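Endo-1,4-beta-xylanase (Pseudoalteromonas haloplanktis, PDB 1H12) hydrolyses internal beta-1,4 linkages of xylan as a cold-adapted family 8 glycoside hydrolase, and probably acts on related beta-1,4-glucans as well. Local coordinates at residues A[276-280]-A[327-331]; A[199-203]-A[281-285]; A[96-101]-A[165-171]. All coordinates share one frame; numbering follows the deposited sequence. Where two conformers were deposited one is given.

Contact 1. Residues A[276-280]-A[327-331]; sequences QWYEF and QVYSY. With XYP (beta-D-xylopyranose), chain B.
Tyr-278 and Tyr-329 join two short antiparallel strands as a hydrogen-bonded pair, the outer and middle members of a small three-stranded sheet that 333-334 completes. Tyr-278 N donates to Tyr-329 O at 2.8 Å, and Tyr-329 N returns a bond to Tyr-278 O at 3.0 Å. The CA of Val-328 adds a close C-H contact to Tyr-278 O.

Trp-277 is the side chain to follow. Its CB passes Tyr-329 O loosely, at 4.1 Å. Because CG stands anti to the carbonyl carbon, chi1 -79°, the indole lies along Val-328 and Ser-330. CD1 meets CB and OG of Ser-330, and NE1 also approaches that CB. On the six-membered ring, Trp-277 CE3 is 3.4 Å from Val-328 CG1, and this methyl sits over one face of that ring as a CH-pi contact; CZ3 borders the same methyl. The second methyl, Val-328 CG2, turns to Phe-280, whose CZ it meets at 4.1 Å.

Gln-276 works beyond the paired residues. Its CG lies over one face of the Tyr-331 ring, 4.1 Å from the centroid, while NE2 of Gln-276 donates to Ser-330 OG at 3.3 Å, a bent bond in which the hydroxyl oxygen lies 29° out of the amide plane. Its OE1 is held by Gly-265 N. A water takes the N-H of Tyr-331 and gives a hydrogen to Gln-276 O, extending the pairing past the last direct bond.

Gln-327 lies next to the bound xylopyranose and belongs to its pocket. The chemistry thus divides: backbone bonds fix how the strands lie against each other, aromatic and aliphatic surfaces fill the space beside them, and one end of the pair reaches the sugar with a polar residue.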
# COMPACT_ATOMS: atom_id res chain seq x y z
N GLN A 276 -14.94 -6.91 -10.15
CA GLN A 276 -14.97 -5.67 -10.92
C GLN A 276 -15.32 -4.49 -10.07
O GLN A 276 -15.40 -3.35 -10.58
CB GLN A 276 -15.93 -5.75 -12.13
CG GLN A 276 -17.42 -5.55 -11.82
CD GLN A 276 -18.11 -6.68 -11.20
OE1 GLN A 276 -17.53 -7.77 -10.99
NE2 GLN A 276 -19.39 -6.53 -10.93
N TRP A 277 -15.50 -4.67 -8.77
CA TRP A 277 -15.72 -3.51 -7.93
C TRP A 277 -14.45 -2.70 -7.77
O TRP A 277 -13.38 -3.23 -7.55
CB TRP A 277 -16.15 -3.95 -6.52
CG TRP A 277 -17.58 -4.34 -6.39
CD1 TRP A 277 -18.46 -4.58 -7.39
CD2 TRP A 277 -18.31 -4.48 -5.18
NE1 TRP A 277 -19.70 -4.87 -6.86
CE2 TRP A 277 -19.62 -4.78 -5.51
CE3 TRP A 277 -17.96 -4.39 -3.86
CZ2 TRP A 277 -20.62 -4.96 -4.56
CZ3 TRP A 277 -18.98 -4.55 -2.90
CH2 TRP A 277 -20.28 -4.83 -3.30
N TYR A 278 -14.63 -1.37 -7.84
CA TYR A 278 -13.71 -0.43 -7.24
C TYR A 278 -14.07 -0.41 -5.78
O TYR A 278 -15.13 0.12 -5.40
CB TYR A 278 -13.83 0.95 -7.90
CG TYR A 278 -13.13 2.07 -7.18
CD1 TYR A 278 -11.80 2.36 -7.40
CD2 TYR A 278 -13.79 2.83 -6.25
CE1 TYR A 278 -11.18 3.42 -6.73
CE2 TYR A 278 -13.20 3.86 -5.60
CZ TYR A 278 -11.89 4.19 -5.83
OH TYR A 278 -11.32 5.25 -5.16
N GLU A 279 -13.25 -1.02 -4.95
CA GLU A 279 -13.50 -1.16 -3.53
C GLU A 279 -12.22 -0.83 -2.77
O GLU A 279 -11.35 -0.11 -3.25
CB GLU A 279 -14.14 -2.53 -3.22
CG GLU A 279 -13.41 -3.72 -3.79
CD GLU A 279 -11.91 -3.70 -3.54
OE1 GLU A 279 -11.41 -4.27 -2.53
OE2 GLU A 279 -11.22 -3.03 -4.37
N PHE A 280 -12.10 -1.32 -1.54
CA PHE A 280 -11.03 -0.91 -0.66
C PHE A 280 -9.63 -1.15 -1.23
O PHE A 280 -8.80 -0.27 -1.13
CB PHE A 280 -11.24 -1.59 0.69
CG PHE A 280 -12.73 -1.44 1.14
CD1 PHE A 280 -13.16 -0.22 1.62
CD2 PHE A 280 -13.72 -2.44 0.86
CE1 PHE A 280 -14.51 0.00 1.97
CE2 PHE A 280 -15.05 -2.19 1.21
CZ PHE A 280 -15.41 -0.99 1.75
N GLN A 327 -17.28 5.03 -1.47
CA GLN A 327 -16.21 4.07 -1.27
C GLN A 327 -16.20 2.93 -2.25
O GLN A 327 -15.12 2.32 -2.46
CB GLN A 327 -16.31 3.50 0.15
CG GLN A 327 -16.00 4.56 1.21
CD GLN A 327 -15.80 4.04 2.63
OE1 GLN A 327 -16.22 2.96 2.98
NE2 GLN A 327 -15.12 4.83 3.43
N VAL A 328 -17.33 2.58 -2.83
CA VAL A 328 -17.44 1.42 -3.71
C VAL A 328 -18.28 1.74 -4.95
O VAL A 328 -19.43 2.22 -4.85
CB VAL A 328 -18.04 0.22 -3.00
CG1 VAL A 328 -18.19 -0.98 -3.94
CG2 VAL A 328 -17.23 -0.19 -1.79
N TYR A 329 -17.71 1.52 -6.10
CA TYR A 329 -18.41 1.64 -7.41
C TYR A 329 -18.29 0.34 -8.15
O TYR A 329 -17.29 -0.37 -8.04
CB TYR A 329 -17.83 2.79 -8.26
CG TYR A 329 -18.21 4.15 -7.71
CD1 TYR A 329 -17.46 4.77 -6.73
CD2 TYR A 329 -19.34 4.77 -8.16
CE1 TYR A 329 -17.87 5.97 -6.19
CE2 TYR A 329 -19.78 5.98 -7.60
CZ TYR A 329 -19.05 6.56 -6.60
OH TYR A 329 -19.46 7.74 -5.98
N SER A 330 -19.28 0.04 -9.01
CA SER A 330 -19.21 -1.10 -9.91
C SER A 330 -19.81 -0.68 -11.23
O SER A 330 -20.93 -0.16 -11.27
CB SER A 330 -20.02 -2.28 -9.36
OG SER A 330 -19.88 -3.39 -10.19
N TYR A 331 -19.07 -0.80 -12.31
CA TYR A 331 -19.53 -0.34 -13.62
C TYR A 331 -19.97 1.11 -13.60
O TYR A 331 -20.94 1.50 -14.27
CB TYR A 331 -20.62 -1.23 -14.16
CG TYR A 331 -20.24 -2.67 -14.41
CD1 TYR A 331 -19.26 -3.02 -15.30
CD2 TYR A 331 -20.89 -3.69 -13.76
CE1 TYR A 331 -19.01 -4.36 -15.60
CE2 TYR A 331 -20.63 -5.03 -14.03
CZ TYR A 331 -19.69 -5.33 -14.94
OH TYR A 331 -19.43 -6.65 -15.30
O1 XYP B . -15.45 7.17 9.80
C1 XYP B . -16.07 6.43 8.73
C2 XYP B . -15.06 6.05 7.78
C3 XYP B . -15.55 5.25 6.63
C4 XYP B . -16.61 4.24 7.10
C5 XYP B . -17.61 4.87 8.06
O2 XYP B . -14.27 7.14 7.28
O3 XYP B . -14.48 4.66 5.91
O4 XYP B . -17.24 3.58 6.04
O5 XYP B . -16.89 5.50 9.13
O HOH W 1 -16.24 -1.78 -12.62

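Contact 2. Residues A[199-203]-A[281-285]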
# COMPACT_ATOMS: atom_id res chain seq x y z
N THR A 199 -4.38 -11.43 -10.63
CA THR A 199 -3.64 -10.44 -9.88
C THR A 199 -4.65 -9.45 -9.27
O THR A 199 -5.84 -9.51 -9.52
CB THR A 199 -2.55 -9.80 -10.72
OG1 THR A 199 -1.65 -9.04 -9.90
CG2 THR A 199 -3.10 -8.87 -11.79
N ASP A 200 -4.13 -8.59 -8.42
CA ASP A 200 -4.90 -7.53 -7.73
C ASP A 200 -4.18 -6.26 -8.08
O ASP A 200 -3.03 -6.08 -7.67
CB ASP A 200 -4.91 -7.85 -6.25
CG ASP A 200 -5.65 -6.88 -5.38
OD1 ASP A 200 -5.65 -5.69 -5.62
OD2 ASP A 200 -6.27 -7.40 -4.36
N PRO A 201 -4.76 -5.39 -8.91
CA PRO A 201 -4.07 -4.17 -9.33
C PRO A 201 -3.41 -3.42 -8.21
O PRO A 201 -2.33 -2.87 -8.41
CB PRO A 201 -5.16 -3.41 -10.10
CG PRO A 201 -5.96 -4.52 -10.74
CD PRO A 201 -6.04 -5.59 -9.65
N SER A 202 -4.04 -3.35 -7.06
CA SER A 202 -3.48 -2.59 -5.93
C SER A 202 -2.14 -3.13 -5.42
O SER A 202 -1.46 -2.43 -4.70
CB SER A 202 -4.46 -2.57 -4.75
OG SER A 202 -4.45 -3.77 -4.02
N TYR A 203 -1.79 -4.35 -5.80
CA TYR A 203 -0.53 -4.92 -5.39
C TYR A 203 0.64 -4.48 -6.26
O TYR A 203 1.80 -4.76 -5.97
CB TYR A 203 -0.58 -6.44 -5.41
CG TYR A 203 -1.55 -7.11 -4.47
CD1 TYR A 203 -2.40 -6.40 -3.60
CD2 TYR A 203 -1.62 -8.50 -4.41
CE1 TYR A 203 -3.25 -7.06 -2.74
CE2 TYR A 203 -2.48 -9.16 -3.57
CZ TYR A 203 -3.29 -8.44 -2.71
OH TYR A 203 -4.12 -9.12 -1.83
N ASP A 281 -9.37 -2.33 -1.79
CA ASP A 281 -8.08 -2.55 -2.41
C ASP A 281 -7.87 -1.56 -3.56
O ASP A 281 -6.82 -0.92 -3.67
CB ASP A 281 -7.92 -3.97 -2.94
CG ASP A 281 -7.37 -4.96 -1.96
OD1 ASP A 281 -7.18 -4.57 -0.75
OD2 ASP A 281 -7.07 -6.10 -2.32
N ALA A 282 -8.87 -1.45 -4.43
CA ALA A 282 -8.76 -0.63 -5.62
C ALA A 282 -8.44 0.80 -5.32
O ALA A 282 -7.83 1.48 -6.15
CB ALA A 282 -9.98 -0.78 -6.49
N TRP A 283 -8.84 1.32 -4.17
CA TRP A 283 -8.50 2.67 -3.77
C TRP A 283 -7.02 2.96 -3.97
O TRP A 283 -6.64 4.08 -4.28
CB TRP A 283 -8.76 2.97 -2.30
CG TRP A 283 -10.18 2.96 -1.80
CD1 TRP A 283 -11.35 2.78 -2.50
CD2 TRP A 283 -10.56 3.14 -0.44
NE1 TRP A 283 -12.40 2.84 -1.63
CE2 TRP A 283 -11.93 3.04 -0.36
CE3 TRP A 283 -9.83 3.37 0.74
CZ2 TRP A 283 -12.58 3.15 0.85
CZ3 TRP A 283 -10.47 3.50 1.91
CH2 TRP A 283 -11.83 3.37 1.97
N ARG A 284 -6.19 1.95 -3.66
CA ARG A 284 -4.76 2.17 -3.64
C ARG A 284 -4.12 2.24 -5.01
O ARG A 284 -2.96 2.64 -5.11
CB ARG A 284 -4.06 1.05 -2.81
CG ARG A 284 -4.54 0.99 -1.37
CD ARG A 284 -3.65 0.12 -0.50
NE ARG A 284 -3.54 -1.29 -0.84
CZ ARG A 284 -4.37 -2.24 -0.44
NH1 ARG A 284 -5.50 -1.94 0.13
NH2 ARG A 284 -4.06 -3.48 -0.60
N VAL A 285 -4.83 1.83 -6.04
CA VAL A 285 -4.22 1.78 -7.37
C VAL A 285 -3.72 3.14 -7.81
O VAL A 285 -2.55 3.27 -8.18
CB VAL A 285 -5.14 1.14 -8.40
CG1 VAL A 285 -4.49 1.15 -9.76
CG2 VAL A 285 -5.53 -0.28 -8.02
O HOH W 2 -1.00 -2.11 -2.04
O HOH W 3 -5.64 -7.54 -0.40
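Asp-281 faces Asp-200 where the loop leading into helix 283-296 meets the short 3-10 turn 201-203, an inner junction of the (alpha/alpha)6 barrel characteristic of family 8. The two carboxyl groups, their planes 48° apart, approach to 2.5 Å between Asp-281 OD2 and Asp-200 OD2. Each has further company. Asp-281 OD2 accepts from a water that in turn takes the hydroxyl hydrogen of Tyr-203 OH, whereas Asp-200 OD1 receives Ser-202 OG at 2.8 Å from above its carboxyl plane, and Ser-202 N more weakly. Asp-200 CB also lies over the centre of the Tyr-203 ring. The backbone of Asp-281 takes part too: its carbonyl oxygen accepts from Arg-284 N and is 3.1 Å from Ser-202 CB.

After Asp-281 the chain turns into the helix, and Trp-283 points away from the 3-10 turn.

Arg-284 points back. Bent at chi3 (-62°), its chain presents one guanidinium face to Ser-202 OG, 3.5 Å from Arg-284 NH2 but at too poor an angle for a hydrogen bond. Arg-284 NH1 forms a salt bridge with Asp-281 OD1 at 3.2 Å, its hydrogen bond weak. The strongest polar partner of Arg-284 is Tyr-381 OH, bonded to NH1; Asp-144 and Glu-78 make salt bridges to NH2. The guanidinium thereby ties Asp-281 to both of these acids.

Val-285 adds an apolar contact. Its CG2, anti to the carbonyl carbon, reaches Pro-201 CB at 3.8 Å and packs against the backbone of Ser-202, 3.5 Å from the amide N.

Contact 3. Residues A[96-101]-A[165-171]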
# COMPACT_ATOMS: atom_id res chain seq x y z
N PHE A 96 9.83 0.32 14.23
CA PHE A 96 10.10 -0.61 13.14
C PHE A 96 10.44 -1.98 13.69
O PHE A 96 9.86 -3.01 13.27
CB PHE A 96 11.23 -0.08 12.28
CG PHE A 96 11.51 -0.91 11.06
CD1 PHE A 96 12.18 -2.12 11.15
CD2 PHE A 96 11.10 -0.46 9.82
CE1 PHE A 96 12.37 -2.88 10.02
CE2 PHE A 96 11.34 -1.19 8.70
CZ PHE A 96 11.98 -2.41 8.79
N ASP A 97 11.39 -2.03 14.60
CA ASP A 97 11.90 -3.29 15.10
C ASP A 97 10.83 -4.07 15.86
O ASP A 97 10.74 -5.28 15.77
CB ASP A 97 13.11 -3.05 15.99
CG ASP A 97 14.36 -2.68 15.24
OD1 ASP A 97 14.33 -2.67 13.98
OD2 ASP A 97 15.39 -2.39 15.88
N ASN A 98 10.01 -3.36 16.62
CA ASN A 98 8.96 -4.01 17.36
C ASN A 98 7.92 -4.65 16.45
O ASN A 98 7.39 -5.73 16.72
CB ASN A 98 8.30 -3.05 18.37
CG ASN A 98 9.21 -2.66 19.52
OD1 ASN A 98 10.20 -3.35 19.81
ND2 ASN A 98 8.86 -1.55 20.17
N LEU A 99 7.59 -3.94 15.35
CA LEU A 99 6.67 -4.49 14.37
C LEU A 99 7.29 -5.66 13.62
O LEU A 99 6.62 -6.67 13.36
CB LEU A 99 6.25 -3.40 13.36
CG LEU A 99 5.35 -2.29 13.91
CD1 LEU A 99 5.14 -1.27 12.80
CD2 LEU A 99 4.02 -2.81 14.41
N TRP A 100 8.54 -5.54 13.20
CA TRP A 100 9.18 -6.61 12.43
C TRP A 100 9.36 -7.87 13.30
O TRP A 100 9.14 -8.98 12.84
CB TRP A 100 10.50 -6.14 11.82
CG TRP A 100 11.22 -7.18 11.05
CD1 TRP A 100 12.51 -7.54 11.22
CD2 TRP A 100 10.70 -8.06 10.03
NE1 TRP A 100 12.83 -8.59 10.40
CE2 TRP A 100 11.73 -8.91 9.65
CE3 TRP A 100 9.45 -8.23 9.38
CZ2 TRP A 100 11.53 -9.96 8.74
CZ3 TRP A 100 9.28 -9.23 8.48
CH2 TRP A 100 10.30 -10.11 8.16
N ARG A 101 9.69 -7.67 14.59
CA ARG A 101 9.83 -8.80 15.46
C ARG A 101 8.54 -9.60 15.52
O ARG A 101 8.54 -10.85 15.52
CB ARG A 101 10.22 -8.33 16.87
CG ARG A 101 10.78 -9.44 17.77
CD ARG A 101 11.01 -9.01 19.22
NE ARG A 101 11.83 -7.81 19.26
CZ ARG A 101 11.39 -6.57 19.49
NH1 ARG A 101 10.19 -6.34 20.02
NH2 ARG A 101 12.19 -5.54 19.23
N GLU A 165 19.67 -5.76 16.38
CA GLU A 165 18.80 -6.88 16.57
C GLU A 165 18.60 -7.70 15.30
O GLU A 165 18.58 -8.90 15.34
CB GLU A 165 17.45 -6.41 17.12
CG GLU A 165 16.46 -7.56 17.33
CD GLU A 165 15.14 -7.20 18.01
OE1 GLU A 165 14.83 -6.00 18.15
OE2 GLU A 165 14.37 -8.18 18.28
N PHE A 166 18.40 -7.00 14.19
CA PHE A 166 18.11 -7.62 12.90
C PHE A 166 19.17 -7.38 11.88
O PHE A 166 19.71 -6.25 11.76
CB PHE A 166 16.78 -7.08 12.36
CG PHE A 166 15.63 -7.41 13.25
CD1 PHE A 166 15.19 -8.70 13.34
CD2 PHE A 166 14.97 -6.45 13.96
CE1 PHE A 166 14.14 -9.03 14.15
CE2 PHE A 166 13.91 -6.78 14.79
CZ PHE A 166 13.49 -8.05 14.89
N ASN A 167 19.40 -8.42 11.09
CA ASN A 167 20.12 -8.26 9.81
C ASN A 167 19.01 -7.97 8.81
O ASN A 167 18.45 -8.87 8.19
CB ASN A 167 20.92 -9.50 9.45
CG ASN A 167 21.81 -9.26 8.29
OD1 ASN A 167 21.47 -8.58 7.35
ND2 ASN A 167 23.00 -9.84 8.35
N TYR A 168 18.62 -6.69 8.73
CA TYR A 168 17.55 -6.28 7.88
C TYR A 168 17.77 -6.73 6.46
O TYR A 168 16.81 -7.13 5.76
CB TYR A 168 17.36 -4.78 7.89
CG TYR A 168 17.15 -4.12 9.23
CD1 TYR A 168 15.97 -4.30 9.97
CD2 TYR A 168 18.11 -3.29 9.76
CE1 TYR A 168 15.77 -3.66 11.16
CE2 TYR A 168 17.91 -2.64 10.97
CZ TYR A 168 16.75 -2.83 11.67
OH TYR A 168 16.59 -2.18 12.88
N TYR A 169 19.00 -6.61 5.96
CA TYR A 169 19.29 -6.93 4.58
C TYR A 169 19.03 -8.40 4.31
O TYR A 169 18.38 -8.76 3.32
CB TYR A 169 20.74 -6.56 4.23
CG TYR A 169 20.99 -6.70 2.75
CD1 TYR A 169 20.51 -5.78 1.86
CD2 TYR A 169 21.65 -7.80 2.23
CE1 TYR A 169 20.67 -5.95 0.48
CE2 TYR A 169 21.82 -7.98 0.90
CZ TYR A 169 21.33 -7.04 0.01
OH TYR A 169 21.50 -7.25 -1.36
N ASN A 170 19.55 -9.30 5.17
CA ASN A 170 19.31 -10.69 4.96
C ASN A 170 17.82 -11.01 5.04
O ASN A 170 17.30 -11.84 4.26
CB ASN A 170 20.04 -11.56 6.02
N ASP A 171 17.12 -10.37 5.98
CA ASP A 171 15.68 -10.58 6.07
C ASP A 171 14.98 -10.11 4.78
O ASP A 171 14.03 -10.74 4.32
CB ASP A 171 15.11 -9.90 7.29
CG ASP A 171 15.46 -10.55 8.60
OD1 ASP A 171 15.96 -11.69 8.58
OD2 ASP A 171 15.27 -9.95 9.67
O HOH W 4 15.90 -3.60 18.23
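Arg-101 and Glu-165 form a side-on salt bridge in which guanidinium and carboxylate are nearly coplanar. Arg-101 NE donates to Glu-165 OE2 at 2.7 Å and Arg-101 NH2 to Glu-165 OE1 at 2.9 Å, the latter almost perfectly straight, and each oxygen uses its syn lone pair. NH1 and NH2 also grip Asn-98 OD1 end-on, and Lys-60 O takes a further bond from NH1. An alanine at Arg-101 is likely to strand the Glu-165 carboxylate without its counter-charge and leave Asn-98 OD1 without both of these donors.

Asp-97 OD1 accepts from Tyr-168 OH at 2.6 Å on its syn lone pair; that hydroxyl is bonded to Gln-93 as well. Asp-97 OD2 and Glu-165 OE1 share a water that donates to both, which probably eases the approach of the two acids. Trp-100 NE1 donates to Asp-171 OD2 at 2.9 Å, and Lys-104 makes a salt bridge to the other oxygen, OD1. Between these polar pairs, Trp-100 turns its edge to the Phe-166 face, CD1 over the ring centre.

Helix 93-107 thus meets the start of helix 168-182, which Asn-167 N-caps; helices 77-89 and 143-160 and strand 58-66 pack around the junction.

Overall arrangement
Contact 3 comes first along the chain and closes before the others open; contacts 1 and 2 then interleave, their segments alternating. These two are neighbours, with centres about 11 Å apart: strand 277-278 leads into helix 283-296, and Trp-283 NE1 probably bonds to Gln-327 O, tying the sugar-pocket end of the small sheet to the helix start. Contact 2 lies nearest the middle of the molecule, its centre about 8 Å from that of the chain. Contact 3 sits about 36 Å from contact 1, across that middle, and about 27 Å from contact 2, centre to centre, touching neither. Within one catalytic fold, then, contacts 1 and 2 run from the sugar pocket inward, while contact 3 joins helices at the far side.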